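PDB 2I44: serine-threonine phosphatase 2C from Toxoplasma gondii, which probably removes phosphate groups from phosphoserine and phosphothreonine in proteins, as a metal-dependent phosphatase of the PP2C family, and binds calcium ions. Local coordinates for residues A[45-50]-A[91-96]; A[64-69]-A[129-134]; A[72-77]-A[122-127]. All coordinates share one frame; numbering follows the deposited sequence.

Contact 1 of 3, residues A[45-50]-A[91-96]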
ATOM      1  N   GLN A  45      17.694   3.702   0.169  1.00 26.00           N
ATOM      2  CA  GLN A  45      18.366   4.483   1.209  1.00 27.17           C
ATOM      3  C   GLN A  45      17.547   5.746   1.441  1.00 25.58           C
ATOM      4  O   GLN A  45      17.711   6.752   0.755  1.00 25.20           O
ATOM      5  CB  GLN A  45      19.797   4.843   0.793  1.00 27.39           C
ATOM      6  CG  GLN A  45      20.459   5.847   1.728  1.00 31.52           C
ATOM      7  CD  GLN A  45      21.909   6.132   1.371  1.00 32.82           C
ATOM      8  OE1 GLN A  45      22.805   5.344   1.678  1.00 35.04           O
ATOM      9  NE2 GLN A  45      22.144   7.262   0.714  1.00 32.28           N
ATOM     10  N   LEU A  46      16.658   5.681   2.424  1.00 25.04           N
ATOM     11  CA  LEU A  46      15.770   6.792   2.737  1.00 24.58           C
ATOM     12  C   LEU A  46      16.439   7.937   3.500  1.00 24.63           C
ATOM     13  O   LEU A  46      16.084   9.104   3.314  1.00 24.37           O
ATOM     14  CB  LEU A  46      14.566   6.266   3.525  1.00 23.01           C
ATOM     15  CG  LEU A  46      13.399   7.223   3.745  1.00 22.70           C
ATOM     16  CD1 LEU A  46      12.822   7.665   2.408  1.00 22.79           C
ATOM     17  CD2 LEU A  46      12.342   6.522   4.583  1.00 22.45           C
ATOM     18  N   VAL A  47      17.406   7.606   4.352  1.00 24.01           N
ATOM     19  CA  VAL A  47      18.105   8.621   5.134  1.00 23.92           C
ATOM     20  C   VAL A  47      19.587   8.691   4.777  1.00 24.13           C
ATOM     21  O   VAL A  47      20.353   7.788   5.107  1.00 23.64           O
ATOM     22  CB  VAL A  47      17.968   8.340   6.650  1.00 23.59           C
ATOM     23  CG1 VAL A  47      18.662   9.441   7.453  1.00 22.68           C
ATOM     24  CG2 VAL A  47      16.491   8.239   7.030  1.00 22.54           C
ATOM     25  N   PRO A  48      20.009   9.773   4.096  1.00 25.24           N
ATOM     26  CA  PRO A  48      21.414   9.933   3.707  1.00 25.47           C
ATOM     27  C   PRO A  48      22.373   9.741   4.878  1.00 24.84           C
ATOM     28  O   PRO A  48      22.153  10.277   5.968  1.00 23.58           O
ATOM     29  CB  PRO A  48      21.459  11.354   3.153  1.00 25.66           C
ATOM     30  CG  PRO A  48      20.106  11.508   2.544  1.00 25.39           C
ATOM     31  CD  PRO A  48      19.204  10.905   3.600  1.00 24.74           C
ATOM     32  N   GLY A  49      23.428   8.970   4.640  1.00 24.74           N
ATOM     33  CA  GLY A  49      24.415   8.712   5.671  1.00 26.94           C
ATOM     34  C   GLY A  49      24.118   7.467   6.485  1.00 27.52           C
ATOM     35  O   GLY A  49      24.964   7.024   7.262  1.00 27.12           O
ATOM     36  N   ARG A  50      22.921   6.905   6.323  1.00 25.78           N
ATOM     37  CA  ARG A  50      22.546   5.702   7.062  1.00 25.67           C
ATOM     38  C   ARG A  50      22.311   4.559   6.095  1.00 25.06           C
ATOM     39  O   ARG A  50      22.131   4.776   4.901  1.00 25.85           O
ATOM     40  CB  ARG A  50      21.273   5.929   7.886  1.00 25.32           C
ATOM     41  CG  ARG A  50      21.389   6.960   8.991  1.00 26.53           C
ATOM     42  CD  ARG A  50      20.154   6.929   9.879  1.00 27.55           C
ATOM     43  NE  ARG A  50      20.059   5.679  10.628  1.00 28.02           N
ATOM     44  CZ  ARG A  50      20.702   5.439  11.767  1.00 28.30           C
ATOM     45  NH1 ARG A  50      21.485   6.369  12.295  1.00 29.79           N
ATOM     46  NH2 ARG A  50      20.574   4.268  12.376  1.00 27.41           N
HETATM   47  N   MSE A  91      16.935  13.042  15.530  1.00 31.01           N
HETATM   48  CA  MSE A  91      17.152  12.088  16.614  1.00 33.28           C
HETATM   49  C   MSE A  91      18.111  10.975  16.215  1.00 32.02           C
HETATM   50  O   MSE A  91      18.907  10.512  17.033  1.00 33.10           O
HETATM   51  CB  MSE A  91      15.827  11.484  17.064  1.00 36.16           C
HETATM   52  CG  MSE A  91      15.948  10.650  18.332  1.00 41.73           C
HETATM   53 SE   MSE A  91      14.245   9.953  18.896  1.00 52.14          SE
HETATM   54  CE  MSE A  91      13.453  11.601  19.525  1.00 44.20           C
ATOM     55  N   LEU A  92      18.036  10.537  14.964  1.00 31.21           N
ATOM     56  CA  LEU A  92      18.936   9.490  14.493  1.00 30.19           C
ATOM     57  C   LEU A  92      20.363  10.033  14.428  1.00 30.90           C
ATOM     58  O   LEU A  92      21.329   9.279  14.535  1.00 31.41           O
ATOM     59  CB  LEU A  92      18.502   8.981  13.109  1.00 27.99           C
ATOM     60  CG  LEU A  92      17.240   8.105  13.058  1.00 26.88           C
ATOM     61  CD1 LEU A  92      16.860   7.818  11.622  1.00 24.50           C
ATOM     62  CD2 LEU A  92      17.491   6.811  13.821  1.00 26.31           C
ATOM     63  N   ARG A  93      20.488  11.347  14.255  1.00 31.46           N
ATOM     64  CA  ARG A  93      21.795  11.991  14.170  1.00 32.12           C
ATOM     65  C   ARG A  93      22.248  12.588  15.502  1.00 34.19           C
ATOM     66  O   ARG A  93      23.255  13.299  15.559  1.00 34.24           O
ATOM     67  CB  ARG A  93      21.759  13.095  13.108  1.00 29.98           C
ATOM     68  CG  ARG A  93      21.592  12.566  11.697  1.00 29.08           C
ATOM     69  CD  ARG A  93      21.455  13.674  10.667  1.00 28.83           C
ATOM     70  NE  ARG A  93      21.292  13.110   9.332  1.00 30.17           N
ATOM     71  CZ  ARG A  93      21.120  13.828   8.224  1.00 32.69           C
ATOM     72  NH1 ARG A  93      21.088  15.156   8.283  1.00 32.31           N
ATOM     73  NH2 ARG A  93      20.983  13.213   7.053  1.00 31.58           N
ATOM     74  N   SER A  94      21.514  12.290  16.572  1.00 34.86           N
ATOM     75  CA  SER A  94      21.828  12.832  17.895  1.00 35.61           C
ATOM     76  C   SER A  94      22.492  11.829  18.829  1.00 36.09           C
ATOM     77  O   SER A  94      22.678  10.667  18.482  1.00 36.11           O
ATOM     78  CB  SER A  94      20.554  13.316  18.572  1.00 35.31           C
ATOM     79  OG  SER A  94      19.821  12.202  19.052  1.00 36.58           O
ATOM     80  N   ASP A  95      22.834  12.304  20.025  1.00 37.36           N
ATOM     81  CA  ASP A  95      23.457  11.476  21.053  1.00 38.75           C
ATOM     82  C   ASP A  95      22.378  10.715  21.821  1.00 39.20           C
ATOM     83  O   ASP A  95      22.603   9.585  22.268  1.00 40.94           O
ATOM     84  CB  ASP A  95      24.261  12.342  22.027  1.00 39.66           C
ATOM     85  CG  ASP A  95      25.552  12.849  21.421  1.00 40.67           C
ATOM     86  OD1 ASP A  95      26.327  12.011  20.914  1.00 42.66           O
ATOM     87  OD2 ASP A  95      25.800  14.074  21.457  1.00 42.77           O
ATOM     88  N   VAL A  96      21.216  11.349  21.970  1.00 37.39           N
ATOM     89  CA  VAL A  96      20.072  10.761  22.666  1.00 35.84           C
ATOM     90  C   VAL A  96      20.253   9.268  22.947  1.00 35.17           C
ATOM     91  O   VAL A  96      20.540   8.486  22.039  1.00 35.13           O
ATOM     92  CB  VAL A  96      18.774  10.950  21.847  1.00 35.74           C
ATOM     93  CG1 VAL A  96      17.594  10.324  22.587  1.00 34.58           C
ATOM     94  CG2 VAL A  96      18.524  12.434  21.605  1.00 35.33           C
TER
HETATM   95  O   HOH W   1      22.198   8.957  11.483  1.00 31.59           O

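Contact 2 of 3, residues A[64-69]-A[129-134]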
ATOM      1  N   GLY A  64      -8.540   4.395 -14.440  1.00 19.86           N
ATOM      2  CA  GLY A  64      -7.375   5.002 -15.055  1.00 20.71           C
ATOM      3  C   GLY A  64      -6.185   4.836 -14.128  1.00 20.34           C
ATOM      4  O   GLY A  64      -6.354   4.484 -12.960  1.00 21.91           O
ATOM      5  N   ASP A  65      -4.983   5.084 -14.635  1.00 19.15           N
ATOM      6  CA  ASP A  65      -3.782   4.947 -13.820  1.00 21.62           C
ATOM      7  C   ASP A  65      -3.288   6.282 -13.259  1.00 21.32           C
ATOM      8  O   ASP A  65      -2.228   6.347 -12.642  1.00 23.29           O
ATOM      9  CB  ASP A  65      -2.654   4.294 -14.634  1.00 21.84           C
ATOM     10  CG  ASP A  65      -2.305   5.075 -15.903  1.00 25.04           C
ATOM     11  OD1 ASP A  65      -2.561   6.298 -15.958  1.00 21.88           O
ATOM     12  OD2 ASP A  65      -1.758   4.462 -16.848  1.00 27.12           O
ATOM     13  N   PHE A  66      -4.057   7.345 -13.459  1.00 18.50           N
ATOM     14  CA  PHE A  66      -3.634   8.660 -12.997  1.00 19.02           C
ATOM     15  C   PHE A  66      -3.230   8.755 -11.525  1.00 17.51           C
ATOM     16  O   PHE A  66      -2.150   9.248 -11.206  1.00 18.36           O
ATOM     17  CB  PHE A  66      -4.718   9.704 -13.282  1.00 17.50           C
ATOM     18  CG  PHE A  66      -4.303  11.103 -12.930  1.00 18.70           C
ATOM     19  CD1 PHE A  66      -3.548  11.865 -13.816  1.00 20.59           C
ATOM     20  CD2 PHE A  66      -4.640  11.650 -11.698  1.00 17.71           C
ATOM     21  CE1 PHE A  66      -3.136  13.157 -13.475  1.00 20.73           C
ATOM     22  CE2 PHE A  66      -4.233  12.936 -11.348  1.00 20.00           C
ATOM     23  CZ  PHE A  66      -3.479  13.691 -12.240  1.00 20.60           C
ATOM     24  N   ALA A  67      -4.091   8.301 -10.625  1.00 17.32           N
ATOM     25  CA  ALA A  67      -3.783   8.382  -9.203  1.00 16.79           C
ATOM     26  C   ALA A  67      -2.562   7.561  -8.793  1.00 15.32           C
ATOM     27  O   ALA A  67      -1.686   8.071  -8.089  1.00 15.75           O
ATOM     28  CB  ALA A  67      -4.997   7.975  -8.371  1.00 16.70           C
ATOM     29  N   SER A  68      -2.493   6.299  -9.216  1.00 14.94           N
ATOM     30  CA  SER A  68      -1.347   5.463  -8.845  1.00 14.28           C
ATOM     31  C   SER A  68      -0.050   5.936  -9.516  1.00 15.64           C
ATOM     32  O   SER A  68       1.015   5.936  -8.898  1.00 13.34           O
ATOM     33  CB  SER A  68      -1.614   3.992  -9.193  1.00 14.81           C
ATOM     34  OG  SER A  68      -1.845   3.811 -10.584  1.00 15.59           O
ATOM     35  N   GLU A  69      -0.141   6.351 -10.776  1.00 16.21           N
ATOM     36  CA  GLU A  69       1.038   6.809 -11.507  1.00 19.99           C
ATOM     37  C   GLU A  69       1.705   8.019 -10.852  1.00 20.28           C
ATOM     38  O   GLU A  69       2.935   8.119 -10.808  1.00 20.12           O
ATOM     39  CB  GLU A  69       0.656   7.140 -12.952  1.00 22.96           C
ATOM     40  CG  GLU A  69       1.731   7.850 -13.769  1.00 23.68           C
ATOM     41  CD  GLU A  69       3.041   7.079 -13.879  1.00 25.68           C
ATOM     42  OE1 GLU A  69       3.087   5.874 -13.539  1.00 24.09           O
ATOM     43  OE2 GLU A  69       4.035   7.692 -14.326  1.00 27.62           O
ATOM     44  N   GLU A 129      -7.831  17.995  -9.718  1.00 29.98           N
ATOM     45  CA  GLU A 129      -8.690  19.149  -9.960  1.00 31.77           C
ATOM     46  C   GLU A 129      -8.201  19.891 -11.196  1.00 32.46           C
ATOM     47  O   GLU A 129      -8.995  20.356 -12.013  1.00 31.21           O
ATOM     48  CB  GLU A 129      -8.672  20.089  -8.751  1.00 33.28           C
ATOM     49  CG  GLU A 129      -9.377  21.416  -8.990  1.00 36.29           C
ATOM     50  CD  GLU A 129     -10.808  21.236  -9.457  1.00 39.88           C
ATOM     51  OE1 GLU A 129     -11.611  20.653  -8.699  1.00 40.79           O
ATOM     52  OE2 GLU A 129     -11.135  21.670 -10.585  1.00 41.18           O
ATOM     53  N   GLN A 130      -6.882  19.989 -11.321  1.00 32.43           N
ATOM     54  CA  GLN A 130      -6.258  20.659 -12.452  1.00 33.45           C
ATOM     55  C   GLN A 130      -6.539  19.944 -13.761  1.00 32.35           C
ATOM     56  O   GLN A 130      -7.014  20.550 -14.719  1.00 32.58           O
ATOM     57  CB  GLN A 130      -4.738  20.733 -12.257  1.00 36.20           C
ATOM     58  CG  GLN A 130      -4.280  21.720 -11.199  1.00 39.80           C
ATOM     59  CD  GLN A 130      -4.718  23.140 -11.506  1.00 42.45           C
ATOM     60  OE1 GLN A 130      -4.355  23.706 -12.543  1.00 44.36           O
ATOM     61  NE2 GLN A 130      -5.504  23.724 -10.606  1.00 41.66           N
ATOM     62  N   LEU A 131      -6.253  18.647 -13.793  1.00 30.62           N
ATOM     63  CA  LEU A 131      -6.432  17.853 -15.002  1.00 28.33           C
ATOM     64  C   LEU A 131      -7.802  17.192 -15.153  1.00 27.47           C
ATOM     65  O   LEU A 131      -7.977  16.295 -15.978  1.00 27.29           O
ATOM     66  CB  LEU A 131      -5.321  16.799 -15.073  1.00 29.17           C
ATOM     67  CG  LEU A 131      -3.929  17.354 -14.738  1.00 32.04           C
ATOM     68  CD1 LEU A 131      -2.893  16.243 -14.856  1.00 33.01           C
ATOM     69  CD2 LEU A 131      -3.578  18.506 -15.672  1.00 31.20           C
ATOM     70  N   ASN A 132      -8.772  17.638 -14.361  1.00 26.95           N
ATOM     71  CA  ASN A 132     -10.132  17.098 -14.419  1.00 26.69           C
ATOM     72  C   ASN A 132     -10.265  15.582 -14.275  1.00 24.35           C
ATOM     73  O   ASN A 132     -10.994  14.945 -15.031  1.00 23.52           O
ATOM     74  CB  ASN A 132     -10.821  17.529 -15.722  1.00 29.68           C
ATOM     75  CG  ASN A 132     -10.867  19.035 -15.885  1.00 33.90           C
ATOM     76  OD1 ASN A 132     -10.091  19.614 -16.649  1.00 37.21           O
ATOM     77  ND2 ASN A 132     -11.775  19.681 -15.159  1.00 34.08           N
ATOM     78  N   LYS A 133      -9.561  15.009 -13.305  1.00 22.98           N
ATOM     79  CA  LYS A 133      -9.627  13.571 -13.040  1.00 21.97           C
ATOM     80  C   LYS A 133     -10.607  13.410 -11.870  1.00 21.30           C
ATOM     81  O   LYS A 133     -10.204  13.429 -10.709  1.00 19.66           O
ATOM     82  CB  LYS A 133      -8.240  13.055 -12.643  1.00 24.82           C
ATOM     83  CG  LYS A 133      -7.167  13.285 -13.695  1.00 26.97           C
ATOM     84  CD  LYS A 133      -7.474  12.489 -14.950  1.00 31.37           C
ATOM     85  CE  LYS A 133      -6.458  12.756 -16.040  1.00 33.36           C
ATOM     86  NZ  LYS A 133      -6.719  11.874 -17.206  1.00 33.76           N
ATOM     87  N   ASP A 134     -11.891  13.253 -12.180  1.00 20.25           N
ATOM     88  CA  ASP A 134     -12.919  13.156 -11.146  1.00 20.61           C
ATOM     89  C   ASP A 134     -12.919  11.954 -10.221  1.00 18.71           C
ATOM     90  O   ASP A 134     -13.221  12.094  -9.039  1.00 18.72           O
ATOM     91  CB  ASP A 134     -14.310  13.272 -11.771  1.00 23.75           C
ATOM     92  CG  ASP A 134     -14.551  14.620 -12.415  1.00 26.24           C
ATOM     93  OD1 ASP A 134     -13.821  15.586 -12.093  1.00 27.64           O
ATOM     94  OD2 ASP A 134     -15.483  14.715 -13.237  1.00 31.15           O
TER

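Contact 3 of 3, residues A[72-77]-A[122-127]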
ATOM      1  N   LYS A  72       2.744   7.743  -6.577  1.00 16.11           N
ATOM      2  CA  LYS A  72       3.980   7.001  -6.357  1.00 17.61           C
ATOM      3  C   LYS A  72       5.211   7.900  -6.275  1.00 17.55           C
ATOM      4  O   LYS A  72       6.199   7.541  -5.642  1.00 18.38           O
ATOM      5  CB  LYS A  72       4.203   5.974  -7.469  1.00 17.81           C
ATOM      6  CG  LYS A  72       4.923   6.549  -8.665  1.00 19.92           C
ATOM      7  CD  LYS A  72       5.109   5.540  -9.761  1.00 20.97           C
ATOM      8  CE  LYS A  72       5.843   6.176 -10.931  1.00 25.64           C
ATOM      9  NZ  LYS A  72       5.950   5.240 -12.072  1.00 29.33           N
ATOM     10  N   ASP A  73       5.157   9.055  -6.931  1.00 19.28           N
ATOM     11  CA  ASP A  73       6.280   9.985  -6.931  1.00 21.00           C
ATOM     12  C   ASP A  73       6.094  11.072  -5.876  1.00 20.21           C
ATOM     13  O   ASP A  73       6.961  11.924  -5.693  1.00 18.89           O
ATOM     14  CB  ASP A  73       6.441  10.648  -8.312  1.00 21.44           C
ATOM     15  CG  ASP A  73       6.545   9.636  -9.453  1.00 22.62           C
ATOM     16  OD1 ASP A  73       7.399   8.724  -9.392  1.00 24.00           O
ATOM     17  OD2 ASP A  73       5.772   9.765 -10.424  1.00 23.73           O
ATOM     18  N   LEU A  74       4.964  11.042  -5.180  1.00 19.31           N
ATOM     19  CA  LEU A  74       4.691  12.043  -4.157  1.00 19.39           C
ATOM     20  C   LEU A  74       4.965  11.594  -2.726  1.00 18.89           C
ATOM     21  O   LEU A  74       5.259  12.420  -1.861  1.00 18.50           O
ATOM     22  CB  LEU A  74       3.234  12.502  -4.251  1.00 19.65           C
ATOM     23  CG  LEU A  74       2.754  13.104  -5.576  1.00 22.44           C
ATOM     24  CD1 LEU A  74       1.270  13.467  -5.461  1.00 19.85           C
ATOM     25  CD2 LEU A  74       3.583  14.339  -5.921  1.00 20.93           C
ATOM     26  N   VAL A  75       4.865  10.294  -2.471  1.00 19.72           N
ATOM     27  CA  VAL A  75       5.060   9.773  -1.122  1.00 19.84           C
ATOM     28  C   VAL A  75       6.415  10.003  -0.463  1.00 18.52           C
ATOM     29  O   VAL A  75       6.467  10.444   0.682  1.00 17.95           O
ATOM     30  CB  VAL A  75       4.724   8.256  -1.046  1.00 21.10           C
ATOM     31  CG1 VAL A  75       3.227   8.057  -1.237  1.00 21.37           C
ATOM     32  CG2 VAL A  75       5.494   7.485  -2.104  1.00 21.15           C
ATOM     33  N   VAL A  76       7.512   9.714  -1.153  1.00 17.11           N
ATOM     34  CA  VAL A  76       8.809   9.924  -0.527  1.00 17.52           C
ATOM     35  C   VAL A  76       9.071  11.417  -0.284  1.00 18.61           C
ATOM     36  O   VAL A  76       9.454  11.811   0.824  1.00 17.90           O
ATOM     37  CB  VAL A  76       9.948   9.265  -1.350  1.00 18.40           C
ATOM     38  CG1 VAL A  76      11.304   9.650  -0.788  1.00 17.16           C
ATOM     39  CG2 VAL A  76       9.800   7.748  -1.287  1.00 19.50           C
ATOM     40  N   PRO A  77       8.846  12.273  -1.297  1.00 19.49           N
ATOM     41  CA  PRO A  77       9.086  13.705  -1.074  1.00 20.52           C
ATOM     42  C   PRO A  77       8.235  14.258   0.075  1.00 21.63           C
ATOM     43  O   PRO A  77       8.735  14.991   0.933  1.00 23.00           O
ATOM     44  CB  PRO A  77       8.728  14.326  -2.421  1.00 20.24           C
ATOM     45  CG  PRO A  77       9.116  13.241  -3.385  1.00 22.38           C
ATOM     46  CD  PRO A  77       8.552  12.010  -2.717  1.00 19.01           C
ATOM     47  N   ASN A 122      -3.472  15.552  -0.552  1.00 17.78           N
ATOM     48  CA  ASN A 122      -3.891  16.919  -0.853  1.00 19.09           C
ATOM     49  C   ASN A 122      -3.267  17.343  -2.173  1.00 18.29           C
ATOM     50  O   ASN A 122      -3.937  17.905  -3.034  1.00 20.22           O
ATOM     51  CB  ASN A 122      -3.467  17.893   0.256  1.00 18.69           C
ATOM     52  CG  ASN A 122      -4.227  17.673   1.543  1.00 20.59           C
ATOM     53  OD1 ASN A 122      -5.337  17.133   1.538  1.00 20.18           O
ATOM     54  ND2 ASN A 122      -3.644  18.104   2.657  1.00 21.63           N
ATOM     55  N   GLU A 123      -1.984  17.046  -2.341  1.00 18.56           N
ATOM     56  CA  GLU A 123      -1.285  17.417  -3.561  1.00 20.57           C
ATOM     57  C   GLU A 123      -1.845  16.663  -4.767  1.00 19.47           C
ATOM     58  O   GLU A 123      -2.018  17.235  -5.845  1.00 16.22           O
ATOM     59  CB  GLU A 123       0.209  17.132  -3.424  1.00 22.59           C
ATOM     60  CG  GLU A 123       1.045  17.832  -4.483  1.00 28.76           C
ATOM     61  CD  GLU A 123       2.489  17.382  -4.473  1.00 30.66           C
ATOM     62  OE1 GLU A 123       2.973  16.968  -3.395  1.00 32.09           O
ATOM     63  OE2 GLU A 123       3.140  17.453  -5.537  1.00 31.02           O
ATOM     64  N   LEU A 124      -2.125  15.378  -4.582  1.00 18.21           N
ATOM     65  CA  LEU A 124      -2.680  14.572  -5.665  1.00 18.95           C
ATOM     66  C   LEU A 124      -4.058  15.107  -6.088  1.00 18.27           C
ATOM     67  O   LEU A 124      -4.323  15.299  -7.277  1.00 17.76           O
ATOM     68  CB  LEU A 124      -2.805  13.106  -5.231  1.00 18.76           C
ATOM     69  CG  LEU A 124      -3.391  12.147  -6.272  1.00 21.66           C
ATOM     70  CD1 LEU A 124      -2.478  12.095  -7.489  1.00 19.81           C
ATOM     71  CD2 LEU A 124      -3.553  10.755  -5.670  1.00 19.66           C
ATOM     72  N   VAL A 125      -4.925  15.348  -5.108  1.00 16.44           N
ATOM     73  CA  VAL A 125      -6.272  15.843  -5.376  1.00 18.91           C
ATOM     74  C   VAL A 125      -6.267  17.180  -6.117  1.00 20.83           C
ATOM     75  O   VAL A 125      -7.127  17.429  -6.965  1.00 19.84           O
ATOM     76  CB  VAL A 125      -7.097  15.971  -4.062  1.00 20.95           C
ATOM     77  CG1 VAL A 125      -8.431  16.650  -4.341  1.00 17.27           C
ATOM     78  CG2 VAL A 125      -7.347  14.573  -3.463  1.00 20.35           C
ATOM     79  N   LYS A 126      -5.312  18.046  -5.795  1.00 22.65           N
ATOM     80  CA  LYS A 126      -5.211  19.331  -6.481  1.00 25.19           C
ATOM     81  C   LYS A 126      -4.824  19.076  -7.933  1.00 24.67           C
ATOM     82  O   LYS A 126      -5.228  19.812  -8.833  1.00 25.15           O
ATOM     83  CB  LYS A 126      -4.160  20.222  -5.811  1.00 27.41           C
ATOM     84  CG  LYS A 126      -4.570  20.724  -4.438  1.00 31.86           C
ATOM     85  CD  LYS A 126      -3.438  21.493  -3.781  1.00 35.41           C
ATOM     86  CE  LYS A 126      -3.744  21.775  -2.321  1.00 37.21           C
ATOM     87  NZ  LYS A 126      -2.563  22.380  -1.641  1.00 41.71           N
HETATM   88  N   MSE A 127      -4.030  18.034  -8.160  1.00 25.19           N
HETATM   89  CA  MSE A 127      -3.632  17.696  -9.518  1.00 27.10           C
HETATM   90  C   MSE A 127      -4.858  17.174 -10.255  1.00 27.77           C
HETATM   91  O   MSE A 127      -5.077  17.488 -11.429  1.00 27.79           O
HETATM   92  CB  MSE A 127      -2.551  16.620  -9.520  1.00 28.22           C
HETATM   93  CG  MSE A 127      -1.207  17.069  -8.972  1.00 31.76           C
HETATM   94 SE   MSE A 127       0.094  15.628  -9.069  1.00 39.57          SE
HETATM   95  CE  MSE A 127       0.355  15.604 -10.998  1.00 33.84           C
TER

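Contact 1 of 3, residues A[45-50]-A[91-96]
L92, at the end of helix 83-92, lies across the side chain of R50 at about a right angle. Its CB stands 4.0 Å from R50 NH1. The two methyls divide the arginine between them: L92 CD1 packs 3.8 Å from R50 CD, against the aliphatic part, while L92 CD2 sits 4.1 Å above one face of the guanidinium. A branched apolar residue suits this place, touching methylene and flat cation at once. The bend of the arginine at chi3 (67°) turns the guanidinium to meet it. In the guanidinium plane, R50 NH1 gives a 2.8 Å bond to a water, which donates weakly to L92 O; R50 NH2 forms a salt bridge with D52.

R93, extended from CG to NE, sends NH2 to P48 O in a weak bond of 3.3 Å, bent to 144°. That carbonyl belongs to the central peptide of a type II turn from V47 to R50: proline's fixed phi suits the first corner, and G49 takes a positive phi (92°) that a side chain would strain. The loop joins strands 38-43 and 53-62, and its L46 and V47 pack on W85 of helix 83-92, L46 also reaching V76 and L79 of helix 66-80.

Contact 2 of 3, residues A[64-69]-A[129-134]
F66 and K133 meet through a CH-pi contact: the aliphatic part of the lysine lies over one face of the phenyl ring. K133 CG is 3.6 Å from the centroid of the F66 ring and only 10° off the ring normal, so it stands almost squarely above the middle. The lysine chain bends at chi2 (-65°), which carries it along the ring instead of straight past it, and K133 CE comes to 3.8 Å from F66 CD1. Lysine suits such a partly exposed place, since its methylenes can pack on an aromatic surface. A chi1 of -175° directs the phenyl ring from the first turn of helix 66-80 toward the end of helix 98-130, where K133 and L131 meet it.

Purely apolar contact comes from L131, the residue at which the chain leaves helix 98-130. Its CD1 lies 3.4 Å from F66 CE1 and 3.7 Å from F66 CZ, a tight fit, with the two side chains crossing at about a right angle. In the PP2C fold helices 66-80 and 98-130 run side by side over one sheet of a beta-sandwich, and the large ring of F66 spans from the start of the first to the end of the second, where it also touches M127 and C128.

No hydrogen bond joins the two segments. Within the first turn of helix 66-80, E69 N bonds D65 O at 2.8 Å, and the E69 carboxylate is tied to R39 by a salt bridge through OE1. The side chain of F66 is about 12 Å from a bound calcium ion.

Contact 3 of 3, residues A[72-77]-A[122-127]
Two helices of the layer that covers one sheet of the PP2C beta-sandwich meet here, with L74 of helix 66-80 facing E123, L124 and M127 of helix 98-130. The short segments run roughly antiparallel, at 146°, and their axes approach to 10.5 Å, a spacing that a leucine can bridge. L74 has CD1 anti to CA (chi2 179°), which stretches this methyl toward the other helix. There it lies 4.0 Å from the backbone nitrogen of L124 and 4.1 Å from L124 CB, while the selenium of M127, a selenomethionine, is 4.4 Å from the same L74 CD1. The long, unbranched methionine chain is what reaches the flank of the leucine, the selenium standing where sulfur would.

The second methyl meets a carboxylate. L74 CD2 is 3.2 Å from E123 OE2 and 3.5 Å from E123 CD, a close carbon-to-carboxylate packing with no hydrogen bond across the segments. E123 is extended beyond CG; a glutamate is long enough to carry its carboxylate to L74 CD2 and still let OE1 accept a bond from Q78 NE2, one turn further along the leucine's helix.

L124, buried, also packs on A67, N70 and V71 of helix 66-80. On the sheet side of that helix, V75 and V76 pack on F55 and K72 on F59, both of strand 53-62.

Contacts 2 and 3 lie within the helical layer on one side of the sandwich, whereas contact 1 ties a loop between two strands to its edge. Along the chain the segments come as 45-50, 64-69, 72-77, 91-96, 122-127 and 129-134, so contact 1 alternates with the other two, and contact 3 falls within the span of contact 2. Contacts 2 and 3 share helices 66-80 and 98-130, and their centres are about 11 Å apart. The centre of contact 1 is about 25 Å from that of contact 3 and about 35 Å from that of contact 2. Contact 3 touches each of the other two, and so lies between them along the layer.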